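PDB 3UBH: neural-cadherin from Drosophila melanogaster, which mediates calcium-dependent, preferentially homophilic adhesion between cells through an ectodomain of tandem cadherin domains, four of which make up this fragment. Local coordinates for residues T39-D44 / W77-N82; D103-P108 / A188-G193; I228-K233 / T315-N320; S236-I241 / G272-A277; P322-P327 / V347-S352. All blocks are in the same frame, centred on the assembly; numbering follows the deposited sequence.

Overall arrangement
The five contacts follow the chain through its four cadherin domains. Contact 1 pairs two strands within the first domain, and contact 2, its centre about 37 Å away, lies at the calcium-bound junction with the second. Contact 3 is the equivalent calcium junction farther along, between the third and fourth domains, with its centre about 48 Å from that of contact 2. Contact 4, nested in the loop that contact 3 closes, is a strand pair of the same third domain; their centres are about 17 Å apart, and Ile-228 packs on Ile-238. Contact 5 opens the fourth domain about 21 Å from contact 3, centre to centre, and shares with it the calcium ion of chain G through Asn-318, Asn-320 and Asp-351.

Contact 1 of 5, residues T39-D44 / W77-N82; sequences TFKIRD and WVIITN
Phe-40 and Ile-80 stand side by side as a non-hydrogen-bonded pair, on the same sheet face as Ile-42 and Val-78, and here the packing is close. CE1 of Phe-40 comes within 3.6 Å of CG1 of Ile-80, whose CG2 lies over one ring face near the rim, while CG1 of Val-78 meets the ring edge at 3.6 Å from CD1 of Phe-40. Val-51 of strand 49-51 packs on Phe-40, Ile-42 and Val-78, and these bulky apolar residues suit the interior of the cadherin beta sandwich. Strand 39-42 is an edge strand of its four-stranded sheet, held antiparallel to strand 73-81 by paired backbone bonds such as Thr-39 N to Thr-81 O (2.9 Å) and Thr-81 N to Thr-39 O (2.8 Å). The other face, with Thr-39, Lys-41 and Thr-81 exposed, is looser: NZ of Lys-41 curls back to Ile-42 O and stays 4.0 Å from CD1 of Ile-79. Past the strand end, the Arg-43 side chain bends at chi2 and chi3 to lay its guanidinium flat on Trp-77, planes 8° apart and centres 4.0 Å apart, a cation-pi stack over the five-membered ring. NH1 of Arg-43 also makes a salt bridge to OD2 of Asp-44 at 2.9 Å. With a serine here, the indole is likely to lose its cover and the Asp-44 carboxylate its mate.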
# COMPACT_ATOMS: atom_id res chain seq x y z
N THR A 39 -2.77 -39.23 -18.75
CA THR A 39 -3.08 -38.17 -17.80
C THR A 39 -2.41 -36.85 -18.15
O THR A 39 -1.43 -36.81 -18.91
CB THR A 39 -2.73 -38.55 -16.36
OG1 THR A 39 -1.35 -38.94 -16.31
CG2 THR A 39 -3.61 -39.69 -15.87
N PHE A 40 -2.95 -35.77 -17.59
CA PHE A 40 -2.58 -34.41 -17.97
C PHE A 40 -1.92 -33.64 -16.83
O PHE A 40 -2.20 -33.88 -15.64
CB PHE A 40 -3.82 -33.64 -18.40
CG PHE A 40 -4.44 -34.16 -19.66
CD1 PHE A 40 -4.19 -33.54 -20.88
CD2 PHE A 40 -5.28 -35.27 -19.63
CE1 PHE A 40 -4.76 -34.01 -22.06
CE2 PHE A 40 -5.86 -35.74 -20.80
CZ PHE A 40 -5.60 -35.12 -22.02
N LYS A 41 -1.07 -32.69 -17.20
CA LYS A 41 -0.43 -31.78 -16.27
C LYS A 41 -0.01 -30.54 -17.05
O LYS A 41 0.44 -30.65 -18.19
CB LYS A 41 0.77 -32.47 -15.61
CG LYS A 41 1.43 -31.66 -14.52
CD LYS A 41 2.74 -32.32 -14.10
CE LYS A 41 3.79 -31.30 -13.67
NZ LYS A 41 4.30 -30.50 -14.83
N ILE A 42 -0.18 -29.36 -16.47
CA ILE A 42 0.16 -28.14 -17.18
C ILE A 42 1.67 -28.05 -17.26
O ILE A 42 2.36 -28.50 -16.35
CB ILE A 42 -0.51 -26.85 -16.54
CG1 ILE A 42 -0.56 -25.70 -17.56
CG2 ILE A 42 0.15 -26.45 -15.22
CD1 ILE A 42 -1.37 -24.50 -17.14
N ARG A 43 2.20 -27.49 -18.35
CA ARG A 43 3.65 -27.40 -18.51
C ARG A 43 4.28 -26.37 -17.58
O ARG A 43 5.31 -26.65 -16.97
CB ARG A 43 4.05 -27.17 -19.97
CG ARG A 43 5.56 -27.21 -20.24
CD ARG A 43 5.91 -28.08 -21.46
NE ARG A 43 6.19 -27.40 -22.74
CZ ARG A 43 6.26 -26.09 -22.96
NH1 ARG A 43 6.05 -25.21 -21.98
NH2 ARG A 43 6.52 -25.64 -24.19
N ASP A 44 3.68 -25.19 -17.47
CA ASP A 44 4.18 -24.15 -16.55
C ASP A 44 3.01 -23.41 -15.92
O ASP A 44 1.88 -23.51 -16.39
CB ASP A 44 5.09 -23.14 -17.27
CG ASP A 44 5.99 -23.79 -18.32
OD1 ASP A 44 7.16 -24.13 -17.99
OD2 ASP A 44 5.50 -23.98 -19.46
N TRP A 77 0.80 -24.59 -22.38
CA TRP A 77 1.18 -25.92 -22.81
C TRP A 77 0.76 -26.98 -21.81
O TRP A 77 0.64 -26.72 -20.61
CB TRP A 77 2.68 -25.98 -23.04
CG TRP A 77 3.06 -25.34 -24.32
CD1 TRP A 77 3.31 -24.02 -24.55
CD2 TRP A 77 3.21 -26.01 -25.58
NE1 TRP A 77 3.62 -23.82 -25.87
CE2 TRP A 77 3.57 -25.02 -26.53
CE3 TRP A 77 3.09 -27.34 -26.01
CZ2 TRP A 77 3.81 -25.32 -27.87
CZ3 TRP A 77 3.32 -27.63 -27.34
CH2 TRP A 77 3.68 -26.63 -28.25
N VAL A 78 0.54 -28.19 -22.30
CA VAL A 78 0.09 -29.28 -21.46
C VAL A 78 0.90 -30.54 -21.73
O VAL A 78 1.10 -30.91 -22.90
CB VAL A 78 -1.42 -29.50 -21.64
CG1 VAL A 78 -1.78 -30.94 -21.55
CG2 VAL A 78 -2.19 -28.68 -20.61
N ILE A 79 1.38 -31.18 -20.67
CA ILE A 79 2.10 -32.44 -20.81
C ILE A 79 1.09 -33.56 -20.68
O ILE A 79 0.22 -33.50 -19.81
CB ILE A 79 3.24 -32.60 -19.75
CG1 ILE A 79 4.27 -31.47 -19.87
CG2 ILE A 79 3.95 -33.94 -19.90
CD1 ILE A 79 5.18 -31.32 -18.67
N ILE A 80 1.18 -34.56 -21.54
CA ILE A 80 0.27 -35.71 -21.49
C ILE A 80 1.06 -37.00 -21.39
O ILE A 80 1.80 -37.34 -22.31
CB ILE A 80 -0.63 -35.76 -22.72
CG1 ILE A 80 -1.33 -34.41 -22.90
CG2 ILE A 80 -1.66 -36.87 -22.57
CD1 ILE A 80 -1.81 -34.17 -24.30
N THR A 81 0.88 -37.74 -20.29
CA THR A 81 1.75 -38.88 -19.98
C THR A 81 1.02 -40.22 -20.00
O THR A 81 -0.19 -40.27 -19.73
CB THR A 81 2.41 -38.72 -18.59
OG1 THR A 81 3.08 -37.46 -18.53
CG2 THR A 81 3.45 -39.80 -18.33
N ASN A 82 1.77 -41.28 -20.30
CA ASN A 82 1.30 -42.66 -20.23
C ASN A 82 2.44 -43.64 -19.95
O ASN A 82 3.28 -43.89 -20.82
CB ASN A 82 0.59 -43.04 -21.53
CG ASN A 82 -0.10 -44.37 -21.44
OD1 ASN A 82 -0.19 -44.99 -20.37
ND2 ASN A 82 -0.62 -44.83 -22.58

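Contact 2 of 5, residues D103-P108 / A188-G193; sequences DVNDEP and AEDQNG. With CA (calcium ion), chain C; CA (calcium ion), chain D; CA (calcium ion), chain B.
Asn-105 reaches over to Asp-190 and, with it, holds the calcium ion of chain D between two successive cadherin domains. Its CB rests against the turn, 4.0 Å from CA of Gly-193, where the lack of a side chain lets the asparagine come in close. With CG opposite the backbone N (chi1 -166°), the amide is carried across to Asp-190 and the ion. OD1 of Asn-105 binds the calcium ion of chain D at 2.4 Å. ND2 of Asn-105 gives a hydrogen bond of 2.8 Å to OD2 of Asp-190, which lies in the amide plane but is met on its syn side 33° out of the carboxylate plane; ND2 also passes CB of Asn-192 at 3.5 Å. An amide suits this place because it offers an oxygen to the metal and an N-H to the anion beside it, where a carboxylate could not donate. OD2 of Asp-190 is itself a ligand of that ion at 2.3 Å, as is the backbone O of Glu-107 at 2.4 Å, and Asp-139, Asp-141 and Gln-201 complete the site. OD1 of Asp-190 accepts from Asn-192 N at 3.2 Å, an Asx turn that steadies the carboxylate. Asp-106 bridges the other two ions, OD1 on the calcium ion of chain C with Asp-103 OD1 and Val-104 O, OD2 on that of chain B with Glu-107 OE2. The linker runs from strand 92-102 to strand 110-111, while Asp-190 belongs to strand 181-190, which lies between strands 146-153 and 200-212.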
# COMPACT_ATOMS: atom_id res chain seq x y z
N ASP A 103 -15.15 -10.63 -25.00
CA ASP A 103 -15.53 -9.57 -24.07
C ASP A 103 -16.98 -9.69 -23.60
O ASP A 103 -17.87 -10.07 -24.35
CB ASP A 103 -15.31 -8.19 -24.71
CG ASP A 103 -15.34 -7.05 -23.69
OD1 ASP A 103 -15.10 -7.30 -22.48
OD2 ASP A 103 -15.59 -5.90 -24.09
N VAL A 104 -17.18 -9.38 -22.33
CA VAL A 104 -18.51 -9.20 -21.78
C VAL A 104 -18.48 -7.86 -21.05
O VAL A 104 -17.51 -7.55 -20.36
CB VAL A 104 -18.90 -10.34 -20.78
CG1 VAL A 104 -20.28 -10.10 -20.17
CG2 VAL A 104 -18.87 -11.69 -21.45
N ASN A 105 -19.55 -7.08 -21.21
CA ASN A 105 -19.72 -5.86 -20.44
C ASN A 105 -19.93 -6.16 -18.95
O ASN A 105 -21.06 -6.25 -18.48
CB ASN A 105 -20.89 -5.07 -21.01
CG ASN A 105 -20.94 -3.65 -20.49
OD1 ASN A 105 -20.61 -3.39 -19.34
ND2 ASN A 105 -21.35 -2.73 -21.35
N ASP A 106 -18.83 -6.29 -18.21
CA ASP A 106 -18.87 -6.83 -16.85
C ASP A 106 -18.26 -5.92 -15.79
O ASP A 106 -18.20 -6.27 -14.61
CB ASP A 106 -18.18 -8.20 -16.81
CG ASP A 106 -16.68 -8.12 -17.08
OD1 ASP A 106 -16.22 -7.31 -17.93
OD2 ASP A 106 -15.93 -8.88 -16.44
N GLU A 107 -17.80 -4.74 -16.23
CA GLU A 107 -17.18 -3.77 -15.34
C GLU A 107 -17.98 -2.48 -15.32
O GLU A 107 -18.34 -1.97 -16.39
CB GLU A 107 -15.74 -3.48 -15.77
CG GLU A 107 -14.89 -4.70 -16.12
CD GLU A 107 -14.66 -5.65 -14.97
OE1 GLU A 107 -14.75 -5.24 -13.80
OE2 GLU A 107 -14.36 -6.83 -15.23
N PRO A 108 -18.26 -1.94 -14.12
CA PRO A 108 -19.08 -0.73 -13.98
C PRO A 108 -18.32 0.52 -14.39
O PRO A 108 -17.09 0.53 -14.36
CB PRO A 108 -19.34 -0.67 -12.47
CG PRO A 108 -18.14 -1.35 -11.85
CD PRO A 108 -17.79 -2.45 -12.82
N ALA A 188 -23.78 8.05 -13.37
CA ALA A 188 -23.55 7.71 -14.75
C ALA A 188 -23.76 6.22 -14.84
O ALA A 188 -23.33 5.47 -13.96
CB ALA A 188 -22.14 8.07 -15.14
N GLU A 189 -24.44 5.78 -15.90
CA GLU A 189 -24.66 4.34 -16.08
C GLU A 189 -24.24 3.85 -17.47
O GLU A 189 -24.21 4.62 -18.44
CB GLU A 189 -26.11 3.96 -15.75
CG GLU A 189 -27.16 4.55 -16.67
CD GLU A 189 -28.60 4.18 -16.31
OE1 GLU A 189 -29.47 4.29 -17.20
OE2 GLU A 189 -28.85 3.80 -15.14
N ASP A 190 -23.89 2.57 -17.56
CA ASP A 190 -23.50 1.95 -18.81
C ASP A 190 -24.67 1.09 -19.26
O ASP A 190 -24.96 0.06 -18.64
CB ASP A 190 -22.22 1.14 -18.63
CG ASP A 190 -21.82 0.37 -19.87
OD1 ASP A 190 -22.37 0.62 -20.96
OD2 ASP A 190 -20.93 -0.49 -19.74
N GLN A 191 -25.35 1.51 -20.31
CA GLN A 191 -26.59 0.86 -20.70
C GLN A 191 -26.39 -0.33 -21.61
O GLN A 191 -27.35 -1.01 -21.99
CB GLN A 191 -27.57 1.87 -21.29
CG GLN A 191 -28.13 2.79 -20.23
CD GLN A 191 -29.19 3.73 -20.73
OE1 GLN A 191 -29.51 3.77 -21.91
NE2 GLN A 191 -29.75 4.52 -19.82
N ASN A 192 -25.14 -0.61 -21.95
CA ASN A 192 -24.83 -1.82 -22.68
C ASN A 192 -24.56 -2.99 -21.74
O ASN A 192 -24.45 -4.13 -22.19
CB ASN A 192 -23.67 -1.59 -23.66
CG ASN A 192 -24.14 -0.99 -24.98
OD1 ASN A 192 -25.24 -0.46 -25.09
ND2 ASN A 192 -23.28 -1.07 -25.99
N GLY A 193 -24.48 -2.70 -20.44
CA GLY A 193 -24.33 -3.74 -19.41
C GLY A 193 -25.31 -3.66 -18.25
O GLY A 193 -25.66 -2.56 -17.80
CA CA C . -15.46 -6.96 -20.21
CA CA D . -19.33 -1.50 -18.48
CA CA B . -13.58 -8.33 -16.73

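Contact 3 of 5, residues I228-K233 / T315-N320; sequences IPENQK and TDVNDN. With CA (calcium ion), chain F; CA (calcium ion), chain E; CA (calcium ion), chain G.
Pro-229 and Thr-315 form a parallel bridge at the calcium-binding end of the third domain, where strands 224-229 and 305-315 stop, and just beyond it the same two segments become joint ligands of calcium. Two backbone bonds fix the register, Thr-315 N to Ile-228 O (3.1 Å) and Glu-230 N to Thr-315 O (3.1 Å). Proline suits position 229 because its nitrogen faces away from the partner, on an outermost strand, and it starts the type I turn that ends at Gln-232. Glu-230 carries the contact. Its CG sits between the backbone N and the carbonyl carbon (chi1 73°), and from there the chain stretches across to the linker. OE2 of Glu-230 binds the calcium ion of chain F at 2.4 Å and its OE1 that of chain E at 2.6 Å. Asp-319 likewise joins both ions from the opposite direction, its plane turned 64° from that of Glu-230; the two cations probably offset the repulsion between the carboxylates. OE2 of Glu-230 also takes a 3.0 Å bond from Val-317 N on its anti side, somewhat out of plane, though the carboxylate's strongest polar partner is residue Phe-282, outside the two segments. Val-317 packs its methyls against Glu-230 and Asn-231. Asp-316 OD1 and Val-317 O bind the calcium ion of chain F, completed by Glu-283 and Asp-353, while Asp-316 OD2 is hydrogen-bonded to Ser-354. Asn-318 OD1 and Asn-320 O hold the ion of chain G. A glutamate at the strand end facing a DVNDN linker is characteristic of the three-calcium junction between cadherin domains.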
# COMPACT_ATOMS: atom_id res chain seq x y z
N ILE A 228 7.24 8.86 6.85
CA ILE A 228 8.65 9.12 6.57
C ILE A 228 9.56 8.55 7.65
O ILE A 228 9.14 8.39 8.80
CB ILE A 228 8.95 10.63 6.40
CG1 ILE A 228 8.64 11.41 7.69
CG2 ILE A 228 8.18 11.19 5.19
CD1 ILE A 228 9.04 12.88 7.64
N PRO A 229 10.81 8.20 7.29
CA PRO A 229 11.72 7.68 8.31
C PRO A 229 12.36 8.79 9.16
O PRO A 229 12.61 9.88 8.66
CB PRO A 229 12.79 6.95 7.49
CG PRO A 229 12.83 7.67 6.20
CD PRO A 229 11.44 8.23 5.96
N GLU A 230 12.62 8.46 10.43
CA GLU A 230 13.25 9.37 11.40
C GLU A 230 14.60 9.96 10.97
O GLU A 230 15.05 10.96 11.54
CB GLU A 230 13.40 8.68 12.77
CG GLU A 230 14.49 7.61 12.84
CD GLU A 230 14.89 7.23 14.27
OE1 GLU A 230 14.86 8.10 15.16
OE2 GLU A 230 15.25 6.05 14.49
N ASN A 231 15.24 9.34 9.99
CA ASN A 231 16.58 9.74 9.61
C ASN A 231 16.62 10.55 8.33
O ASN A 231 17.70 10.77 7.77
CB ASN A 231 17.47 8.50 9.47
CG ASN A 231 17.09 7.63 8.27
OD1 ASN A 231 15.98 7.73 7.73
ND2 ASN A 231 18.02 6.78 7.86
N GLN A 232 15.47 11.00 7.87
CA GLN A 232 15.44 11.63 6.56
C GLN A 232 15.81 13.12 6.63
O GLN A 232 15.35 13.83 7.52
CB GLN A 232 14.13 11.31 5.86
CG GLN A 232 13.11 12.40 5.74
CD GLN A 232 12.29 12.17 4.51
OE1 GLN A 232 11.90 11.03 4.22
NE2 GLN A 232 12.07 13.22 3.75
N LYS A 233 16.65 13.56 5.69
CA LYS A 233 17.39 14.83 5.82
C LYS A 233 16.51 16.08 5.80
O LYS A 233 15.43 16.08 5.21
CB LYS A 233 18.50 14.94 4.77
N THR A 315 8.85 6.74 11.37
CA THR A 315 9.24 5.35 11.64
C THR A 315 10.62 5.21 12.26
O THR A 315 11.51 6.03 12.04
CB THR A 315 9.17 4.47 10.38
OG1 THR A 315 9.67 5.21 9.26
CG2 THR A 315 7.72 4.05 10.10
N ASP A 316 10.78 4.15 13.05
CA ASP A 316 12.04 3.82 13.71
C ASP A 316 13.06 3.32 12.69
O ASP A 316 12.76 2.47 11.86
CB ASP A 316 11.76 2.77 14.80
CG ASP A 316 13.02 2.25 15.49
OD1 ASP A 316 13.97 3.03 15.74
OD2 ASP A 316 13.06 1.04 15.82
N VAL A 317 14.27 3.87 12.75
CA VAL A 317 15.41 3.26 12.07
C VAL A 317 16.39 2.79 13.13
O VAL A 317 16.41 3.32 14.25
CB VAL A 317 16.10 4.19 11.03
CG1 VAL A 317 15.06 4.86 10.13
CG2 VAL A 317 17.02 5.22 11.70
N ASN A 318 17.20 1.79 12.78
CA ASN A 318 18.16 1.24 13.71
C ASN A 318 19.36 2.17 13.85
O ASN A 318 20.46 1.85 13.38
CB ASN A 318 18.59 -0.16 13.27
CG ASN A 318 19.44 -0.87 14.30
OD1 ASN A 318 19.12 -0.88 15.49
ND2 ASN A 318 20.54 -1.47 13.85
N ASP A 319 19.15 3.33 14.47
CA ASP A 319 20.23 4.29 14.67
C ASP A 319 20.95 4.13 16.02
O ASP A 319 21.88 4.87 16.32
CB ASP A 319 19.78 5.76 14.44
CG ASP A 319 18.51 6.13 15.19
OD1 ASP A 319 17.95 5.29 15.92
OD2 ASP A 319 18.05 7.29 15.04
N ASN A 320 20.54 3.14 16.81
CA ASN A 320 21.17 2.93 18.10
C ASN A 320 21.84 1.58 18.28
O ASN A 320 21.27 0.55 17.91
CB ASN A 320 20.18 3.21 19.23
CG ASN A 320 19.98 4.69 19.46
OD1 ASN A 320 20.84 5.36 20.05
ND2 ASN A 320 18.86 5.22 19.00
CA CA F . 15.64 4.38 16.21
CA CA E . 16.97 8.30 16.64
CA CA G . 19.48 -0.93 17.78

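Contact 4 of 5, residues S236-I241 / G272-A277; sequences SDIISI and GIVKLA
Val-274 sets its two methyls into a hollow formed by Ile-238, Ile-239 and Ile-241, in an antiparallel strand pair of the third cadherin domain's beta sandwich. The pairing contains a classic beta bulge, with Ile-238 and Ile-239 both opposite Val-274: Ile-238 N bonds to Val-274 O at 2.7 Å, and Val-274 N to Ile-239 O at 2.6 Å. The extra residue turns both isoleucines to the valine's side of the sheet. In Val-274 a chi1 of 172° places CG1 beside CB of Ile-238 (4.2 Å) and CG2 against CD1 of Ile-241 (3.9 Å). Between these, CG2 of Ile-239 rests 4.0 Å from CB of Val-274. Farther along, CD1 of Ile-238 fits across Leu-276, 4.0 Å from its CB. Branched aliphatics suit this inward face, which Ile-228 and Tyr-224 of strand 224-229 cover by packing on Ile-238, Ile-239 and Ile-241. The other face is more polar. The small Ser-240 leaves room for CG1 of Ile-273, which lies 3.9 Å from CB of the serine, while Asp-237 and Lys-275 run side by side, opposite charges near each other though not in contact. Gly-272, just before strand 273-276, has a positive phi of 66° and sits where a CB would collide with Ile-241 O; its own O accepts from Ile-241 N at 2.9 Å, the donor standing above the carbonyl plane.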
# COMPACT_ATOMS: atom_id res chain seq x y z
N SER A 236 14.31 18.43 2.85
CA SER A 236 13.79 17.49 1.86
C SER A 236 12.28 17.57 1.79
O SER A 236 11.62 17.87 2.78
CB SER A 236 14.23 16.06 2.17
OG SER A 236 13.81 15.65 3.45
N ASP A 237 11.74 17.30 0.60
CA ASP A 237 10.30 17.43 0.34
C ASP A 237 9.54 16.21 0.84
O ASP A 237 9.86 15.08 0.48
CB ASP A 237 10.05 17.63 -1.16
CG ASP A 237 10.84 18.79 -1.74
OD1 ASP A 237 10.37 19.94 -1.66
OD2 ASP A 237 11.94 18.54 -2.27
N ILE A 238 8.52 16.45 1.67
CA ILE A 238 7.73 15.38 2.27
C ILE A 238 6.50 15.03 1.43
O ILE A 238 6.29 13.88 1.05
CB ILE A 238 7.28 15.72 3.70
CG1 ILE A 238 8.46 16.21 4.56
CG2 ILE A 238 6.61 14.52 4.34
CD1 ILE A 238 9.66 15.25 4.64
N ILE A 239 5.68 16.04 1.16
CA ILE A 239 4.49 15.89 0.35
C ILE A 239 4.15 17.25 -0.22
O ILE A 239 4.44 18.27 0.40
CB ILE A 239 3.29 15.32 1.17
CG1 ILE A 239 2.14 14.91 0.24
CG2 ILE A 239 2.84 16.31 2.26
CD1 ILE A 239 1.02 14.15 0.91
N SER A 240 3.57 17.28 -1.41
CA SER A 240 3.14 18.54 -1.98
C SER A 240 1.62 18.60 -2.04
O SER A 240 0.96 17.64 -2.43
CB SER A 240 3.76 18.76 -3.35
OG SER A 240 3.52 17.65 -4.19
N ILE A 241 1.07 19.73 -1.62
CA ILE A 241 -0.36 19.89 -1.50
C ILE A 241 -0.84 20.98 -2.45
O ILE A 241 -0.19 22.02 -2.60
CB ILE A 241 -0.74 20.23 -0.04
CG1 ILE A 241 -0.36 19.06 0.88
CG2 ILE A 241 -2.22 20.51 0.07
CD1 ILE A 241 -0.20 19.44 2.33
N GLY A 272 3.06 24.95 -2.54
CA GLY A 272 2.44 23.91 -1.70
C GLY A 272 3.28 22.73 -1.20
O GLY A 272 2.75 21.80 -0.58
N ILE A 273 4.59 22.75 -1.45
CA ILE A 273 5.45 21.63 -1.05
C ILE A 273 5.76 21.68 0.45
O ILE A 273 6.21 22.70 0.96
CB ILE A 273 6.77 21.58 -1.85
CG1 ILE A 273 6.50 21.59 -3.37
CG2 ILE A 273 7.57 20.35 -1.46
CD1 ILE A 273 7.76 21.74 -4.25
N VAL A 274 5.51 20.57 1.14
CA VAL A 274 5.86 20.45 2.55
C VAL A 274 7.28 19.92 2.71
O VAL A 274 7.66 18.92 2.10
CB VAL A 274 4.89 19.54 3.32
CG1 VAL A 274 5.39 19.28 4.74
CG2 VAL A 274 3.50 20.15 3.35
N LYS A 275 8.06 20.59 3.56
CA LYS A 275 9.43 20.21 3.83
C LYS A 275 9.64 19.89 5.31
O LYS A 275 8.84 20.29 6.17
CB LYS A 275 10.40 21.31 3.39
CG LYS A 275 10.68 21.31 1.89
CD LYS A 275 11.53 22.51 1.46
CE LYS A 275 11.15 22.96 0.04
NZ LYS A 275 11.77 24.27 -0.36
N LEU A 276 10.72 19.16 5.58
CA LEU A 276 11.16 18.92 6.94
C LEU A 276 12.09 20.05 7.39
O LEU A 276 13.09 20.36 6.72
CB LEU A 276 11.84 17.55 7.04
CG LEU A 276 12.35 17.10 8.41
CD1 LEU A 276 11.21 16.96 9.41
CD2 LEU A 276 13.11 15.79 8.29
N ALA A 277 11.75 20.65 8.53
CA ALA A 277 12.43 21.83 9.04
C ALA A 277 13.46 21.50 10.13
O ALA A 277 14.55 22.08 10.17
CB ALA A 277 11.41 22.84 9.56

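Contact 5 of 5, residues P322-P327 / V347-S352; sequences PKFELP and VKAMDS. With CA (calcium ion), chain G.
Phe-324 lays one ring face over the CB of Ala-349, a CH-pi contact with the methyl 3.9 Å from the ring centroid and 18° off its normal. CG1 of Val-347 meets the same ring at its edge, 3.4 Å from CE2 of Phe-324. The small alanine lets the ring lie across the partner strand, and CG of Phe-324, set anti to the carbonyl carbon (chi1 -74°), directs it there. Replacing Phe-324 by an alanine would probably open a gap above Ala-349 and leave Val-347 without its aromatic neighbour. Backbone bonds position this pair: Lys-323 N to Met-350 O (2.7 Å), Met-350 N to Lys-323 O (2.7 Å) and Glu-325 N to Lys-348 O (3.0 Å). On the solvent side the Glu-325 carboxylate slants over the aliphatic part of Lys-348, OE2 3.4 Å from CD. At the other end the Pro-322 ring lies alongside Asp-351, whose OD1 and OD2 both hold the calcium ion of chain G, OD2 more closely at 2.4 Å. Strand 323-324 is an outer strand beside 343-350 in the fourth cadherin domain, and its phenylalanine points into the sandwich against Val-396 and Ala-398 of strand 391-400, Tyr-362 of strand 360-364 and Tyr-329 of strand 328-335.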
# COMPACT_ATOMS: atom_id res chain seq x y z
N PRO A 322 23.39 -1.39 20.90
CA PRO A 322 23.22 -1.84 22.30
C PRO A 322 24.35 -1.28 23.18
O PRO A 322 25.50 -1.32 22.76
CB PRO A 322 23.35 -3.36 22.19
CG PRO A 322 22.96 -3.69 20.78
CD PRO A 322 23.45 -2.53 19.96
N LYS A 323 24.01 -0.74 24.35
CA LYS A 323 25.04 -0.28 25.31
C LYS A 323 25.02 -1.10 26.59
O LYS A 323 23.96 -1.24 27.22
CB LYS A 323 24.87 1.20 25.71
CG LYS A 323 24.53 2.20 24.59
CD LYS A 323 25.04 3.60 24.99
CE LYS A 323 23.98 4.70 24.88
NZ LYS A 323 23.63 5.07 23.47
N PHE A 324 26.18 -1.63 26.97
CA PHE A 324 26.32 -2.36 28.22
C PHE A 324 26.22 -1.38 29.39
O PHE A 324 26.72 -0.27 29.30
CB PHE A 324 27.65 -3.12 28.26
CG PHE A 324 27.67 -4.35 27.38
CD1 PHE A 324 28.19 -4.30 26.09
CD2 PHE A 324 27.15 -5.56 27.84
CE1 PHE A 324 28.18 -5.43 25.27
CE2 PHE A 324 27.15 -6.70 27.03
CZ PHE A 324 27.67 -6.63 25.74
N GLU A 325 25.57 -1.81 30.47
CA GLU A 325 25.38 -0.97 31.65
C GLU A 325 26.70 -0.56 32.31
O GLU A 325 26.80 0.52 32.91
CB GLU A 325 24.51 -1.68 32.69
CG GLU A 325 23.11 -2.09 32.21
CD GLU A 325 22.30 -2.82 33.29
OE1 GLU A 325 22.89 -3.65 34.04
OE2 GLU A 325 21.06 -2.58 33.39
N LEU A 326 27.71 -1.42 32.21
CA LEU A 326 29.04 -1.10 32.71
C LEU A 326 30.03 -0.99 31.54
O LEU A 326 29.77 -1.54 30.46
CB LEU A 326 29.49 -2.17 33.73
CG LEU A 326 28.55 -2.55 34.88
CD1 LEU A 326 29.22 -3.52 35.85
CD2 LEU A 326 28.03 -1.35 35.64
N PRO A 327 31.14 -0.25 31.71
CA PRO A 327 32.16 -0.23 30.65
C PRO A 327 32.99 -1.52 30.56
O PRO A 327 33.57 -1.81 29.53
CB PRO A 327 33.05 0.95 31.04
CG PRO A 327 32.89 1.08 32.51
CD PRO A 327 31.50 0.64 32.84
N VAL A 347 25.73 -10.22 32.69
CA VAL A 347 26.02 -9.07 31.86
C VAL A 347 24.70 -8.52 31.30
O VAL A 347 23.76 -9.29 31.06
CB VAL A 347 26.98 -9.51 30.76
CG1 VAL A 347 26.59 -8.98 29.42
CG2 VAL A 347 28.38 -9.13 31.12
N LYS A 348 24.59 -7.20 31.13
CA LYS A 348 23.39 -6.61 30.53
C LYS A 348 23.67 -5.38 29.66
O LYS A 348 24.52 -4.55 29.98
CB LYS A 348 22.35 -6.27 31.60
CG LYS A 348 20.93 -6.16 31.07
CD LYS A 348 20.01 -5.55 32.11
CE LYS A 348 18.56 -5.69 31.71
NZ LYS A 348 17.72 -5.93 32.91
N ALA A 349 22.93 -5.29 28.56
CA ALA A 349 23.04 -4.19 27.60
C ALA A 349 21.66 -3.74 27.16
O ALA A 349 20.73 -4.54 27.09
CB ALA A 349 23.88 -4.61 26.40
N MET A 350 21.54 -2.44 26.86
CA MET A 350 20.26 -1.84 26.51
C MET A 350 20.35 -1.12 25.17
O MET A 350 21.40 -0.59 24.81
CB MET A 350 19.82 -0.87 27.60
CG MET A 350 19.33 -1.55 28.88
SD MET A 350 17.70 -2.33 28.70
CE MET A 350 18.11 -4.01 28.17
N ASP A 351 19.23 -1.10 24.44
CA ASP A 351 19.16 -0.54 23.10
C ASP A 351 17.95 0.38 23.00
O ASP A 351 16.83 -0.03 23.28
CB ASP A 351 19.06 -1.67 22.07
CG ASP A 351 19.30 -1.20 20.63
OD1 ASP A 351 18.83 -0.11 20.23
OD2 ASP A 351 19.95 -1.95 19.86
N SER A 352 18.19 1.63 22.60
CA SER A 352 17.17 2.68 22.50
C SER A 352 16.05 2.45 21.48
O SER A 352 14.95 2.97 21.64
CB SER A 352 17.83 4.02 22.15
OG SER A 352 18.70 4.43 23.16
CA CA G . 19.48 -0.93 17.78